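Local coordinates for protein fructokinase (Vibrio cholerae serotype O1, PDB 5EYN) that catalyses the ATP-dependent phosphorylation of fructose, as a sugar kinase of the PfkB family in the ribokinase clan, at residues Phe72-Gln77 against Leu90-Val95. Sequence-based numbering, arbitrary orientation.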
ATOM      1  N   PHE A  72       4.582   6.583   5.812  1.00 13.46           N
ATOM      2  CA  PHE A  72       4.825   5.300   6.447  1.00 12.56           C
ATOM      3  C   PHE A  72       6.311   5.135   6.793  1.00 10.74           C
ATOM      4  O   PHE A  72       6.665   4.610   7.862  1.00 10.58           O
ATOM      5  CB  PHE A  72       4.343   4.146   5.578  1.00 12.23           C
ATOM      6  CG  PHE A  72       2.849   3.953   5.586  1.00 11.56           C
ATOM      7  CD1 PHE A  72       2.003   4.786   6.314  1.00 13.12           C
ATOM      8  CD2 PHE A  72       2.296   2.913   4.876  1.00 11.71           C
ATOM      9  CE1 PHE A  72       0.639   4.576   6.307  1.00 12.61           C
ATOM     10  CE2 PHE A  72       0.935   2.706   4.864  1.00 11.76           C
ATOM     11  CZ  PHE A  72       0.105   3.541   5.574  1.00 12.32           C
ATOM     12  N   GLY A  73       7.185   5.608   5.912  1.00 10.53           N
ATOM     13  CA  GLY A  73       8.605   5.527   6.177  1.00 10.20           C
ATOM     14  C   GLY A  73       8.992   6.397   7.350  1.00 11.17           C
ATOM     15  O   GLY A  73       9.805   5.999   8.188  1.00 10.45           O
ATOM     16  N   ARG A  74       8.400   7.586   7.415  1.00 12.30           N
ATOM     17  CA  ARG A  74       8.679   8.488   8.522  1.00 13.89           C
ATOM     18  C   ARG A  74       8.111   7.915   9.816  1.00 12.79           C
ATOM     19  O   ARG A  74       8.702   8.082  10.878  1.00 12.43           O
ATOM     20  CB  ARG A  74       8.124   9.878   8.243  1.00 15.21           C
ATOM     21  CG  ARG A  74       8.921  10.602   7.180  1.00 18.48           C
ATOM     22  CD  ARG A  74       8.491  12.044   7.034  1.00 24.28           C
ATOM     23  NE  ARG A  74       7.259  12.160   6.265  1.00 27.86           N
ATOM     24  CZ  ARG A  74       7.199  12.154   4.934  1.00 29.57           C
ATOM     25  NH1 ARG A  74       8.306  12.036   4.207  1.00 31.11           N
ATOM     26  NH2 ARG A  74       6.029  12.262   4.324  1.00 30.34           N
ATOM     27  N   PHE A  75       6.974   7.231   9.726  1.00 11.98           N
ATOM     28  CA  PHE A  75       6.387   6.572  10.888  1.00 11.64           C
ATOM     29  C   PHE A  75       7.313   5.472  11.395  1.00 10.88           C
ATOM     30  O   PHE A  75       7.463   5.292  12.595  1.00 10.63           O
ATOM     31  CB  PHE A  75       5.025   6.007  10.510  1.00 11.50           C
ATOM     32  CG  PHE A  75       4.390   5.145  11.564  1.00 12.12           C
ATOM     33  CD1 PHE A  75       3.916   5.689  12.745  1.00 13.37           C
ATOM     34  CD2 PHE A  75       4.239   3.789  11.353  1.00 13.80           C
ATOM     35  CE1 PHE A  75       3.311   4.886  13.690  1.00 15.10           C
ATOM     36  CE2 PHE A  75       3.621   2.988  12.292  1.00 15.32           C
ATOM     37  CZ  PHE A  75       3.166   3.541  13.463  1.00 16.42           C
ATOM     38  N   MET A  76       7.952   4.741  10.491  1.00 10.52           N
ATOM     39  CA  MET A  76       8.880   3.698  10.923  1.00  9.45           C
ATOM     40  C   MET A  76      10.159   4.288  11.528  1.00 10.43           C
ATOM     41  O   MET A  76      10.678   3.773  12.523  1.00 10.62           O
ATOM     42  CB  MET A  76       9.195   2.695   9.803  1.00  9.59           C
ATOM     43  CG  MET A  76       7.967   1.857   9.426  1.00 11.06           C
ATOM     44  SD  MET A  76       7.146   1.088  10.840  1.00 11.27           S
ATOM     45  CE  MET A  76       8.412   0.029  11.453  1.00 11.00           C
ATOM     46  N   GLN A  77      10.660   5.377  10.947  1.00 10.27           N
ATOM     47  CA  GLN A  77      11.775   6.089  11.570  1.00 12.79           C
ATOM     48  C   GLN A  77      11.401   6.533  12.977  1.00 12.69           C
ATOM     49  O   GLN A  77      12.187   6.370  13.920  1.00 12.87           O
ATOM     50  CB  GLN A  77      12.169   7.309  10.741  1.00 14.98           C
ATOM     51  CG  GLN A  77      13.300   8.132  11.336  1.00 20.54           C
ATOM     52  CD  GLN A  77      13.554   9.415  10.561  1.00 24.13           C
ATOM     53  OE1 GLN A  77      12.617  10.117  10.169  1.00 25.36           O
ATOM     54  NE2 GLN A  77      14.826   9.721  10.323  1.00 25.79           N
ATOM     55  N   LEU A  90      19.153   4.271   8.771  1.00 12.37           N
ATOM     56  CA  LEU A  90      17.901   4.100   8.062  1.00 13.25           C
ATOM     57  C   LEU A  90      17.750   5.262   7.104  1.00 14.47           C
ATOM     58  O   LEU A  90      17.671   6.418   7.510  1.00 17.85           O
ATOM     59  CB  LEU A  90      16.734   4.078   9.031  1.00 15.62           C
ATOM     60  CG  LEU A  90      15.360   3.988   8.382  1.00 17.50           C
ATOM     61  CD1 LEU A  90      15.227   2.677   7.622  1.00 18.18           C
ATOM     62  CD2 LEU A  90      14.278   4.132   9.441  1.00 19.77           C
ATOM     63  N   HIS A  91      17.744   4.958   5.820  1.00 13.46           N
ATOM     64  CA  HIS A  91      17.705   5.987   4.801  1.00 16.19           C
ATOM     65  C   HIS A  91      16.383   5.990   4.095  1.00 14.11           C
ATOM     66  O   HIS A  91      15.692   4.980   4.040  1.00 14.35           O
ATOM     67  CB  HIS A  91      18.776   5.727   3.754  1.00 21.59           C
ATOM     68  CG  HIS A  91      20.147   5.592   4.321  1.00 26.27           C
ATOM     69  ND1 HIS A  91      20.842   6.658   4.850  1.00 28.64           N
ATOM     70  CD2 HIS A  91      20.950   4.513   4.457  1.00 27.99           C
ATOM     71  CE1 HIS A  91      22.020   6.242   5.281  1.00 29.14           C
ATOM     72  NE2 HIS A  91      22.112   4.945   5.049  1.00 28.99           N
ATOM     73  N   PHE A  92      16.068   7.129   3.502  1.00 15.11           N
ATOM     74  CA  PHE A  92      14.889   7.246   2.676  1.00 16.93           C
ATOM     75  C   PHE A  92      15.299   7.112   1.227  1.00 18.24           C
ATOM     76  O   PHE A  92      16.132   7.881   0.733  1.00 20.57           O
ATOM     77  CB  PHE A  92      14.208   8.582   2.966  1.00 20.82           C
ATOM     78  CG  PHE A  92      13.762   8.703   4.388  1.00 24.15           C
ATOM     79  CD1 PHE A  92      12.488   8.309   4.754  1.00 25.73           C
ATOM     80  CD2 PHE A  92      14.631   9.146   5.367  1.00 26.03           C
ATOM     81  CE1 PHE A  92      12.075   8.388   6.063  1.00 27.81           C
ATOM     82  CE2 PHE A  92      14.221   9.231   6.690  1.00 28.17           C
ATOM     83  CZ  PHE A  92      12.942   8.848   7.036  1.00 28.62           C
ATOM     84  N   ASP A  93      14.760   6.103   0.557  1.00 17.22           N
ATOM     85  CA  ASP A  93      14.968   5.975  -0.879  1.00 16.62           C
ATOM     86  C   ASP A  93      14.275   7.128  -1.584  1.00 18.17           C
ATOM     87  O   ASP A  93      13.170   7.526  -1.193  1.00 17.52           O
ATOM     88  CB  ASP A  93      14.401   4.657  -1.399  1.00 16.36           C
ATOM     89  CG  ASP A  93      14.800   4.386  -2.829  1.00 17.54           C
ATOM     90  OD1 ASP A  93      15.907   3.853  -3.035  1.00 17.72           O
ATOM     91  OD2 ASP A  93      14.021   4.713  -3.748  1.00 18.00           O
ATOM     92  N   PRO A  94      14.915   7.670  -2.626  1.00 19.71           N
ATOM     93  CA  PRO A  94      14.328   8.830  -3.305  1.00 20.54           C
ATOM     94  C   PRO A  94      13.060   8.534  -4.110  1.00 19.91           C
ATOM     95  O   PRO A  94      12.282   9.449  -4.363  1.00 21.96           O
ATOM     96  CB  PRO A  94      15.460   9.303  -4.231  1.00 21.09           C
ATOM     97  CG  PRO A  94      16.361   8.133  -4.380  1.00 22.66           C
ATOM     98  CD  PRO A  94      16.278   7.372  -3.108  1.00 21.41           C
ATOM     99  N   VAL A  95      12.845   7.281  -4.487  1.00 17.58           N
ATOM    100  CA  VAL A  95      11.811   6.955  -5.466  1.00 16.97           C
ATOM    101  C   VAL A  95      10.767   5.962  -4.952  1.00 14.92           C
ATOM    102  O   VAL A  95       9.576   6.115  -5.191  1.00 16.95           O
ATOM    103  CB  VAL A  95      12.470   6.384  -6.755  1.00 19.66           C
ATOM    104  CG1 VAL A  95      11.430   5.737  -7.671  1.00 20.74           C
ATOM    105  CG2 VAL A  95      13.246   7.475  -7.483  1.00 22.26           C
TER
HETATM  106  O   HOH W   1      17.423   8.042   9.672  1.00 37.74           O
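A beta-alpha-beta unit, strand 61-68, helix 71-82 and strand 86-93, closes here with Phe92 of the last strand set against Gly73 and Gln77 of the helix. The short axes of helix 72-77 and strand 90-93 run antiparallel at 175° and 9.9 Å apart, as expected of this crossover. Phe92 meets the helix with its ring edge: its CE1 lies 3.9 Å from C of Gly73, where the helix presents bare backbone, and 4.0 Å from CG of Arg74. Farther along the same edge, at CZ and CE2, lies the Gln77 carboxamide, its CD in the ring plane but its amide plane turned 70° from the ring, with OE1 of Gln77 3.4 Å from CZ of Phe92. Gln77 gets there through an extended chain, CG anti to the backbone N (chi1 178°). Beside it, CD2 of Leu90 packs 3.8 Å from CA of Gln77; Leu90 also touches Phe63 and Val67 of strand 61-68. One water accepts weakly from NE2 of Gln77 (3.2 Å) and donates to O of Leu90 (2.7 Å). Direct contact is thus mainly van der Waals, probably with slight attraction of OE1 to the C-H edge; the water bridge is looser at Gln77 than at Leu90.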